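Local atomic coordinates of membrane-anchored mycosin mycp1 (Mycobacterium thermoresistibile, PDB entry 4HVL), a protein that probably acts as a subtilisin-like serine endopeptidase anchored in the cell membrane, an essential component of the type VII (ESX-1) secretion system. Residues R43-A46 with S47-R51; N74-P77 with R78-A81; D99-G102 with T103-S107. All coordinates share one frame; numbering follows the deposited sequence.

Contacts 1, 2 and 3 follow one another along the chain, each a local contact within one continuous run. Contact 3, at the N-terminus of helix 102-110, is the buried one, its centre about 11 Å from that of the chain. Contact 2 is a surface turn between strands 65-70 and 82-86, and contact 1, on the short helix 45-50, is partly buried and remote from the annotated sites. Helical backbone bonds recur in 43-51 and 99-107, with an aromatic pair in the first and a zinc-bound histidine in the second; contact 2 instead relies on turn bonds between Ser76 and Val79, joined by a serine hydroxyl and a water. Contacts 2 and 3 touch: Asn74 N lies 2.9 Å from Thr103 OG1, and Val79 packs on Ala106 and Ser107.

Contact 1 (R43-A46 with S47-R51); sequences RPWA and SDYLR
Trp45 and Tyr49, one helical turn apart, form an edge-to-face aromatic pair on the short helix 45-50. The centroids of the six-membered ring of Trp45 and the Tyr49 ring are 5.7 Å apart, with planes inclined at 74°. It is the indole edge that turns toward the phenol face, bringing Trp45 CZ3 to 4.0 Å from Tyr49 CG. A chi1 of 75° places Trp45 CG between its own backbone N and carbonyl carbon, and from there the benzo half reaches forward along the helix to Tyr49. The indole nitrogen is held outside this pair, by a hydrogen bond from NE1 to Glu284 O.

Along the backbone, Tyr49 N donates to Trp45 O at 2.8 Å, and Leu50 N repeats the pattern to Ala46 O. Pro44 occupies the N-cap position: its carbonyl receives Asp48 N in a nearly straight bond (169° at the hydrogen) and Ser47 N in a weak, bent one. At the other end, Arg51 leaves helical geometry with positive phi in a Schellman motif. Pro282 of strand 277-282 and Tyr317 of helix 311-328 pack against Ala46 and Leu50.

Arg43 lies across Asp48 at about a right angle, without a salt bridge: NH1 and OD1 remain 4.2 Å apart, and the closer approach is from the aliphatic chain, Arg43 CD standing 3.3 Å from Asp48 OD1.

Contact 2 (N74-P77 with R78-A81); sequences NGSP and RVPA
Ser76 and Val79 face each other across a tight reversal, where Ser76 N donates to Val79 O at 3.1 Å with 166° at the hydrogen, although the donor stands well above the carbonyl plane rather than in it. The return bond is poorer: Val79 N reaches Ser76 O only weakly, at an angle of 125°. The same N-H is also offered to the serine side chain, Val79 N to Ser76 OG being 3.2 Å, so one amide is shared by two oxygens of a single residue. A chi1 of 68° sets the hydroxyl between the backbone N and carbonyl carbon of Ser76, where it faces Val79 N. Water 1 accepts from Arg78 N at 3.0 Å and donates weakly to Ser76 OG, linking the corner of the turn to the hydroxyl.

This is a type I beta turn over Ser76-Val79, with Pro77 and Arg78 its two central residues, at the surface between strands 65-70 and 82-86 of the subtilisin-like parallel sheet. Pro80, the centre of an inverse gamma turn, follows directly, and its CD rests 3.4 Å from Pro77 O. On the incoming side Gly75 CA makes a C-H...O contact with Val79 O, 3.5 Å away; Ala81 N gives the same carbonyl a weak bond, the one that closes the gamma turn.

The Arg78 chain bends at chi3 and carries its guanidinium to a salt bridge with Asp117, while NE bonds to Arg112 O. Val79, the buried member, has CB 3.9 Å from Ser76 OG and packs against Leu289 and helix 102-110.

Contact 3 (D99-G102 with T103-S107); sequences DAHG and TLTAS. With ZN (zinc ion), chain G.
His101 meets the first turn of helix 102-110 through its carbonyl and its ring, and its side chain runs from there to a zinc ion. CB leaves the backbone pointing away from the helix; with CG anti to the backbone N (chi1 -170°), the ring comes near Thr105. ND1 passes 3.9 Å from Thr105 OG1, an oblique approach and no bond; its hydrogen-bond partner is Asp70 OD1, while Thr105 OG1 binds the other oxygen, OD2, of that carboxylate. Thr105 thus appears to be a second-shell residue that steadies Asp70 behind the histidine. CE1 and CD2 flank NE2, and NE2 at the tip binds zinc at 2.1 Å. A water and Ser312 OG are among the other ligands. Asp70, His101 and Ser312 are the predicted charge relay residues, the catalytic triad of the subtilase family. Because His101 NE2 and Ser312 OG both bind the ion, zinc bridges two of the three.

At the backbone, His101 is the N-cap: its carbonyl accepts Thr105 N at 2.9 Å and 167°, and Leu104 N weakly. Gly102 O takes Ala106 N at 3.0 Å, continuing the helix.

Leu104 turns CD1 to Ala100 O, 3.8 Å away, and packs on Val296 of strand 295-300. Helix 102-110 meets helix 311-328 through Leu104 on Phe313 and Thr105 on Ala316, and strand 288-289 through Leu104 and Ser107 on Ala288.

Contact 1 (R43-A46 with S47-R51)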
ATOM      1  N   ARG A  43     -14.832 -18.132   5.029  1.00 31.97           N
ATOM      2  CA  ARG A  43     -13.706 -17.231   5.180  1.00 31.24           C
ATOM      3  C   ARG A  43     -13.020 -17.041   3.834  1.00 27.41           C
ATOM      4  O   ARG A  43     -12.896 -17.997   3.102  1.00 25.70           O
ATOM      5  CB  ARG A  43     -12.736 -17.799   6.210  1.00 34.45           C
ATOM      6  CG  ARG A  43     -13.293 -17.737   7.621  1.00 37.56           C
ATOM      7  CD  ARG A  43     -12.339 -18.352   8.635  1.00 41.57           C
ATOM      8  NE  ARG A  43     -13.006 -18.543   9.926  1.00 46.15           N
ATOM      9  CZ  ARG A  43     -12.605 -19.379  10.884  1.00 50.42           C
ATOM     10  NH1 ARG A  43     -11.511 -20.124  10.739  1.00 52.07           N
ATOM     11  NH2 ARG A  43     -13.307 -19.466  12.010  1.00 54.43           N
ATOM     12  N   PRO A  44     -12.611 -15.798   3.484  1.00 25.44           N
ATOM     13  CA  PRO A  44     -11.834 -15.608   2.244  1.00 23.36           C
ATOM     14  C   PRO A  44     -10.531 -16.413   2.282  1.00 23.01           C
ATOM     15  O   PRO A  44     -10.015 -16.701   3.377  1.00 22.13           O
ATOM     16  CB  PRO A  44     -11.534 -14.111   2.224  1.00 23.02           C
ATOM     17  CG  PRO A  44     -12.420 -13.494   3.248  1.00 24.15           C
ATOM     18  CD  PRO A  44     -12.781 -14.542   4.237  1.00 24.37           C
ATOM     19  N   TRP A  45     -10.013 -16.804   1.117  1.00 21.92           N
ATOM     20  CA  TRP A  45      -8.832 -17.684   1.098  1.00 22.34           C
ATOM     21  C   TRP A  45      -7.653 -17.016   1.826  1.00 21.83           C
ATOM     22  O   TRP A  45      -6.870 -17.686   2.486  1.00 22.01           O
ATOM     23  CB  TRP A  45      -8.432 -18.072  -0.337  1.00 22.32           C
ATOM     24  CG  TRP A  45      -7.743 -16.993  -1.122  1.00 21.89           C
ATOM     25  CD1 TRP A  45      -8.326 -16.097  -1.959  1.00 21.05           C
ATOM     26  CD2 TRP A  45      -6.329 -16.711  -1.152  1.00 22.25           C
ATOM     27  NE1 TRP A  45      -7.375 -15.274  -2.504  1.00 21.33           N
ATOM     28  CE2 TRP A  45      -6.140 -15.630  -2.033  1.00 21.42           C
ATOM     29  CE3 TRP A  45      -5.206 -17.276  -0.524  1.00 22.24           C
ATOM     30  CZ2 TRP A  45      -4.878 -15.097  -2.314  1.00 21.26           C
ATOM     31  CZ3 TRP A  45      -3.950 -16.724  -0.787  1.00 22.82           C
ATOM     32  CH2 TRP A  45      -3.801 -15.651  -1.680  1.00 22.14           C
ATOM     33  N   ALA A  46      -7.570 -15.693   1.732  1.00 20.44           N
ATOM     34  CA  ALA A  46      -6.475 -14.957   2.344  1.00 20.63           C
ATOM     35  C   ALA A  46      -6.507 -14.990   3.867  1.00 20.55           C
ATOM     36  O   ALA A  46      -5.455 -15.052   4.513  1.00 20.57           O
ATOM     37  CB  ALA A  46      -6.463 -13.518   1.849  1.00 20.21           C
ATOM     38  N   SER A  47      -7.706 -14.955   4.432  1.00 21.04           N
ATOM     39  CA  SER A  47      -7.897 -15.063   5.870  1.00 22.51           C
ATOM     40  C   SER A  47      -7.482 -16.451   6.378  1.00 23.58           C
ATOM     41  O   SER A  47      -6.805 -16.569   7.394  1.00 23.17           O
ATOM     42  CB  SER A  47      -9.360 -14.793   6.233  1.00 23.46           C
ATOM     43  OG  SER A  47      -9.740 -13.495   5.772  1.00 25.71           O
ATOM     44  N   ASP A  48      -7.891 -17.491   5.662  1.00 24.00           N
ATOM     45  CA  ASP A  48      -7.473 -18.846   6.004  1.00 25.75           C
ATOM     46  C   ASP A  48      -5.961 -19.031   5.855  1.00 25.39           C
ATOM     47  O   ASP A  48      -5.313 -19.574   6.733  1.00 26.11           O
ATOM     48  CB  ASP A  48      -8.228 -19.869   5.150  1.00 27.78           C
ATOM     49  CG  ASP A  48      -9.579 -20.249   5.746  1.00 29.80           C
ATOM     50  OD1 ASP A  48      -9.895 -19.816   6.879  1.00 30.60           O
ATOM     51  OD2 ASP A  48     -10.327 -20.986   5.078  1.00 33.16           O
ATOM     52  N   TYR A  49      -5.408 -18.554   4.747  1.00 24.42           N
ATOM     53  CA  TYR A  49      -3.979 -18.661   4.468  1.00 25.02           C
ATOM     54  C   TYR A  49      -3.097 -17.977   5.531  1.00 24.07           C
ATOM     55  O   TYR A  49      -2.069 -18.508   5.919  1.00 23.67           O
ATOM     56  CB  TYR A  49      -3.709 -18.044   3.100  1.00 25.63           C
ATOM     57  CG  TYR A  49      -2.354 -18.317   2.514  1.00 28.61           C
ATOM     58  CD1 TYR A  49      -2.117 -19.458   1.746  1.00 31.00           C
ATOM     59  CD2 TYR A  49      -1.311 -17.415   2.690  1.00 29.86           C
ATOM     60  CE1 TYR A  49      -0.868 -19.701   1.190  1.00 33.34           C
ATOM     61  CE2 TYR A  49      -0.068 -17.643   2.137  1.00 31.41           C
ATOM     62  CZ  TYR A  49       0.153 -18.779   1.391  1.00 33.24           C
ATOM     63  OH  TYR A  49       1.403 -18.975   0.849  1.00 36.76           O
ATOM     64  N   LEU A  50      -3.523 -16.800   5.989  1.00 22.25           N
ATOM     65  CA  LEU A  50      -2.752 -15.995   6.941  1.00 22.20           C
ATOM     66  C   LEU A  50      -3.118 -16.312   8.395  1.00 22.64           C
ATOM     67  O   LEU A  50      -2.528 -15.763   9.326  1.00 22.00           O
ATOM     68  CB  LEU A  50      -2.956 -14.504   6.653  1.00 21.14           C
ATOM     69  CG  LEU A  50      -2.411 -13.957   5.326  1.00 21.11           C
ATOM     70  CD1 LEU A  50      -2.848 -12.514   5.123  1.00 21.58           C
ATOM     71  CD2 LEU A  50      -0.895 -14.058   5.283  1.00 21.78           C
ATOM     72  N   ARG A  51      -4.100 -17.184   8.570  1.00 24.05           N
ATOM     73  CA  ARG A  51      -4.535 -17.682   9.892  1.00 26.61           C
ATOM     74  C   ARG A  51      -5.002 -16.542  10.790  1.00 25.17           C
ATOM     75  O   ARG A  51      -4.622 -16.466  11.953  1.00 24.52           O
ATOM     76  CB  ARG A  51      -3.426 -18.493  10.576  1.00 29.62           C
ATOM     77  CG  ARG A  51      -2.841 -19.589   9.707  1.00 33.63           C
ATOM     78  CD  ARG A  51      -2.175 -20.704  10.500  1.00 38.58           C
ATOM     79  NE  ARG A  51      -0.903 -20.343  11.147  1.00 44.79           N
ATOM     80  CZ  ARG A  51       0.306 -20.342  10.566  1.00 50.36           C
ATOM     81  NH1 ARG A  51       0.447 -20.655   9.276  1.00 53.65           N
ATOM     82  NH2 ARG A  51       1.398 -20.017  11.275  1.00 50.20           N
TER

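Contact 2 (N74-P77 with R78-A81)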
ATOM      1  N   ASN A  74     -15.322   5.517   1.688  1.00 15.92           N
ATOM      2  CA  ASN A  74     -16.694   5.794   2.045  1.00 16.56           C
ATOM      3  C   ASN A  74     -16.968   4.999   3.305  1.00 16.84           C
ATOM      4  O   ASN A  74     -17.010   3.779   3.283  1.00 16.16           O
ATOM      5  CB  ASN A  74     -17.649   5.441   0.923  1.00 17.08           C
ATOM      6  CG  ASN A  74     -17.505   6.346  -0.266  1.00 17.65           C
ATOM      7  OD1 ASN A  74     -17.230   7.548  -0.136  1.00 18.07           O
ATOM      8  ND2 ASN A  74     -17.699   5.784  -1.441  1.00 17.76           N
ATOM      9  N   GLY A  75     -17.079   5.723   4.412  1.00 17.13           N
ATOM     10  CA  GLY A  75     -17.063   5.136   5.743  1.00 17.40           C
ATOM     11  C   GLY A  75     -18.374   4.483   6.116  1.00 18.15           C
ATOM     12  O   GLY A  75     -19.432   4.808   5.548  1.00 18.67           O
ATOM     13  N   SER A  76     -18.282   3.523   7.033  1.00 18.17           N
ATOM     14  CA  SER A  76     -19.437   2.777   7.506  1.00 18.72           C
ATOM     15  C   SER A  76     -19.093   2.217   8.857  1.00 18.47           C
ATOM     16  O   SER A  76     -17.913   2.253   9.255  1.00 17.92           O
ATOM     17  CB  SER A  76     -19.764   1.625   6.549  1.00 18.92           C
ATOM     18  OG  SER A  76     -18.741   0.625   6.569  1.00 18.99           O
ATOM     19  N   PRO A  77     -20.097   1.656   9.564  1.00 18.41           N
ATOM     20  CA  PRO A  77     -19.736   1.098  10.849  1.00 18.40           C
ATOM     21  C   PRO A  77     -18.658   0.012  10.752  1.00 18.24           C
ATOM     22  O   PRO A  77     -17.813  -0.052  11.648  1.00 18.57           O
ATOM     23  CB  PRO A  77     -21.071   0.561  11.403  1.00 19.27           C
ATOM     24  CG  PRO A  77     -22.126   1.407  10.744  1.00 19.38           C
ATOM     25  CD  PRO A  77     -21.557   1.763   9.378  1.00 19.06           C
ATOM     26  N   ARG A  78     -18.651  -0.802   9.686  1.00 18.04           N
ATOM     27  CA  ARG A  78     -17.628  -1.842   9.538  1.00 17.80           C
ATOM     28  C   ARG A  78     -16.278  -1.356   9.051  1.00 17.24           C
ATOM     29  O   ARG A  78     -15.280  -2.045   9.268  1.00 16.78           O
ATOM     30  CB  ARG A  78     -18.110  -2.983   8.652  1.00 18.20           C
ATOM     31  CG  ARG A  78     -19.137  -3.845   9.367  1.00 18.93           C
ATOM     32  CD  ARG A  78     -19.555  -5.013   8.512  1.00 19.04           C
ATOM     33  NE  ARG A  78     -18.571  -6.098   8.529  1.00 18.79           N
ATOM     34  CZ  ARG A  78     -18.700  -7.222   7.837  1.00 18.28           C
ATOM     35  NH1 ARG A  78     -19.773  -7.416   7.067  1.00 18.78           N
ATOM     36  NH2 ARG A  78     -17.774  -8.158   7.930  1.00 17.99           N
ATOM     37  N   VAL A  79     -16.250  -0.182   8.408  1.00 16.82           N
ATOM     38  CA  VAL A  79     -14.997   0.471   7.990  1.00 16.41           C
ATOM     39  C   VAL A  79     -15.080   1.921   8.481  1.00 16.85           C
ATOM     40  O   VAL A  79     -15.362   2.818   7.698  1.00 16.25           O
ATOM     41  CB  VAL A  79     -14.808   0.431   6.458  1.00 16.28           C
ATOM     42  CG1 VAL A  79     -13.376   0.807   6.069  1.00 15.79           C
ATOM     43  CG2 VAL A  79     -15.136  -0.955   5.912  1.00 16.28           C
ATOM     44  N   PRO A  80     -14.944   2.136   9.809  1.00 17.76           N
ATOM     45  CA  PRO A  80     -15.245   3.436  10.419  1.00 18.35           C
ATOM     46  C   PRO A  80     -14.111   4.445  10.273  1.00 18.28           C
ATOM     47  O   PRO A  80     -13.567   4.934  11.264  1.00 18.77           O
ATOM     48  CB  PRO A  80     -15.485   3.077  11.894  1.00 18.57           C
ATOM     49  CG  PRO A  80     -14.598   1.911  12.118  1.00 18.23           C
ATOM     50  CD  PRO A  80     -14.677   1.113  10.841  1.00 18.06           C
ATOM     51  N   ALA A  81     -13.771   4.767   9.035  1.00 17.93           N
ATOM     52  CA  ALA A  81     -12.653   5.645   8.755  1.00 17.87           C
ATOM     53  C   ALA A  81     -12.887   7.086   9.189  1.00 18.25           C
ATOM     54  O   ALA A  81     -14.017   7.544   9.249  1.00 17.85           O
ATOM     55  CB  ALA A  81     -12.323   5.607   7.269  1.00 17.80           C
TER
HETATM   56  O   HOH W   1     -21.058  -1.337   8.022  1.00 19.14           O

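Contact 3 (D99-G102 with T103-S107)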
ATOM      1  N   ASP A  99     -13.405   5.461  -6.446  1.00 17.98           N
ATOM      2  CA  ASP A  99     -12.709   4.445  -7.238  1.00 17.62           C
ATOM      3  C   ASP A  99     -12.978   3.017  -6.781  1.00 16.81           C
ATOM      4  O   ASP A  99     -12.366   2.102  -7.280  1.00 16.54           O
ATOM      5  CB  ASP A  99     -11.195   4.688  -7.165  1.00 17.57           C
ATOM      6  CG  ASP A  99     -10.781   5.992  -7.815  1.00 18.47           C
ATOM      7  OD1 ASP A  99     -11.255   7.065  -7.399  1.00 19.16           O
ATOM      8  OD2 ASP A  99      -9.998   5.932  -8.762  1.00 19.06           O
ATOM      9  N   ALA A 100     -13.818   2.823  -5.775  1.00 16.65           N
ATOM     10  CA  ALA A 100     -14.048   1.488  -5.247  1.00 16.44           C
ATOM     11  C   ALA A 100     -12.726   0.804  -4.972  1.00 16.34           C
ATOM     12  O   ALA A 100     -12.506  -0.318  -5.398  1.00 16.68           O
ATOM     13  CB  ALA A 100     -14.888   0.670  -6.226  1.00 17.15           C
ATOM     14  N   HIS A 101     -11.837   1.488  -4.260  1.00 16.20           N
ATOM     15  CA  HIS A 101     -10.528   0.967  -4.021  1.00 16.20           C
ATOM     16  C   HIS A 101     -10.128   1.197  -2.560  1.00 15.37           C
ATOM     17  O   HIS A 101     -10.008   0.236  -1.793  1.00 15.68           O
ATOM     18  CB  HIS A 101      -9.530   1.572  -5.037  1.00 17.10           C
ATOM     19  CG  HIS A 101      -8.186   0.921  -5.027  1.00 17.95           C
ATOM     20  ND1 HIS A 101      -7.196   1.294  -4.144  1.00 18.36           N
ATOM     21  CD2 HIS A 101      -7.680  -0.113  -5.745  1.00 18.91           C
ATOM     22  CE1 HIS A 101      -6.123   0.542  -4.340  1.00 19.12           C
ATOM     23  NE2 HIS A 101      -6.394  -0.326  -5.298  1.00 19.50           N
ATOM     24  N   GLY A 102      -9.953   2.454  -2.169  1.00 14.55           N
ATOM     25  CA  GLY A 102      -9.502   2.786  -0.825  1.00 13.84           C
ATOM     26  C   GLY A 102     -10.390   2.239   0.281  1.00 13.44           C
ATOM     27  O   GLY A 102      -9.914   1.822   1.340  1.00 12.86           O
ATOM     28  N   THR A 103     -11.687   2.220   0.027  1.00 13.33           N
ATOM     29  CA  THR A 103     -12.626   1.651   0.985  1.00 13.33           C
ATOM     30  C   THR A 103     -12.270   0.183   1.218  1.00 13.24           C
ATOM     31  O   THR A 103     -12.277  -0.303   2.348  1.00 12.80           O
ATOM     32  CB  THR A 103     -14.070   1.762   0.454  1.00 13.49           C
ATOM     33  OG1 THR A 103     -14.372   3.151   0.216  1.00 13.61           O
ATOM     34  CG2 THR A 103     -15.044   1.198   1.465  1.00 13.64           C
ATOM     35  N   LEU A 104     -11.943  -0.506   0.137  1.00 13.68           N
ATOM     36  CA  LEU A 104     -11.632  -1.955   0.197  1.00 14.04           C
ATOM     37  C   LEU A 104     -10.297  -2.186   0.888  1.00 14.23           C
ATOM     38  O   LEU A 104     -10.189  -3.050   1.731  1.00 14.35           O
ATOM     39  CB  LEU A 104     -11.662  -2.588  -1.193  1.00 14.21           C
ATOM     40  CG  LEU A 104     -13.051  -2.841  -1.802  1.00 14.53           C
ATOM     41  CD1 LEU A 104     -13.841  -1.565  -2.060  1.00 14.81           C
ATOM     42  CD2 LEU A 104     -12.932  -3.625  -3.097  1.00 15.00           C
ATOM     43  N   THR A 105      -9.280  -1.411   0.534  1.00 14.51           N
ATOM     44  CA  THR A 105      -7.994  -1.450   1.248  1.00 14.69           C
ATOM     45  C   THR A 105      -8.165  -1.313   2.767  1.00 14.70           C
ATOM     46  O   THR A 105      -7.698  -2.160   3.539  1.00 14.22           O
ATOM     47  CB  THR A 105      -7.082  -0.323   0.755  1.00 14.84           C
ATOM     48  OG1 THR A 105      -6.993  -0.412  -0.661  1.00 15.06           O
ATOM     49  CG2 THR A 105      -5.686  -0.432   1.353  1.00 14.96           C
ATOM     50  N   ALA A 106      -8.864  -0.254   3.172  1.00 14.45           N
ATOM     51  CA  ALA A 106      -9.111  -0.002   4.589  1.00 14.77           C
ATOM     52  C   ALA A 106      -9.828  -1.178   5.248  1.00 14.59           C
ATOM     53  O   ALA A 106      -9.498  -1.534   6.401  1.00 14.53           O
ATOM     54  CB  ALA A 106      -9.897   1.297   4.788  1.00 14.54           C
ATOM     55  N   SER A 107     -10.757  -1.808   4.515  1.00 14.54           N
ATOM     56  CA  SER A 107     -11.506  -2.953   5.061  1.00 14.80           C
ATOM     57  C   SER A 107     -10.612  -4.160   5.322  1.00 14.71           C
ATOM     58  O   SER A 107     -10.823  -4.887   6.300  1.00 14.42           O
ATOM     59  CB  SER A 107     -12.689  -3.354   4.180  1.00 14.93           C
ATOM     60  OG  SER A 107     -12.284  -4.090   3.034  1.00 14.57           O
TER
HETATM   61 ZN    ZN G 506      -4.822  -1.538  -6.106  0.56 17.00          ZN
HETATM   62  O   HOH W   2      -5.096  -1.229  -8.207  0.56 11.58           O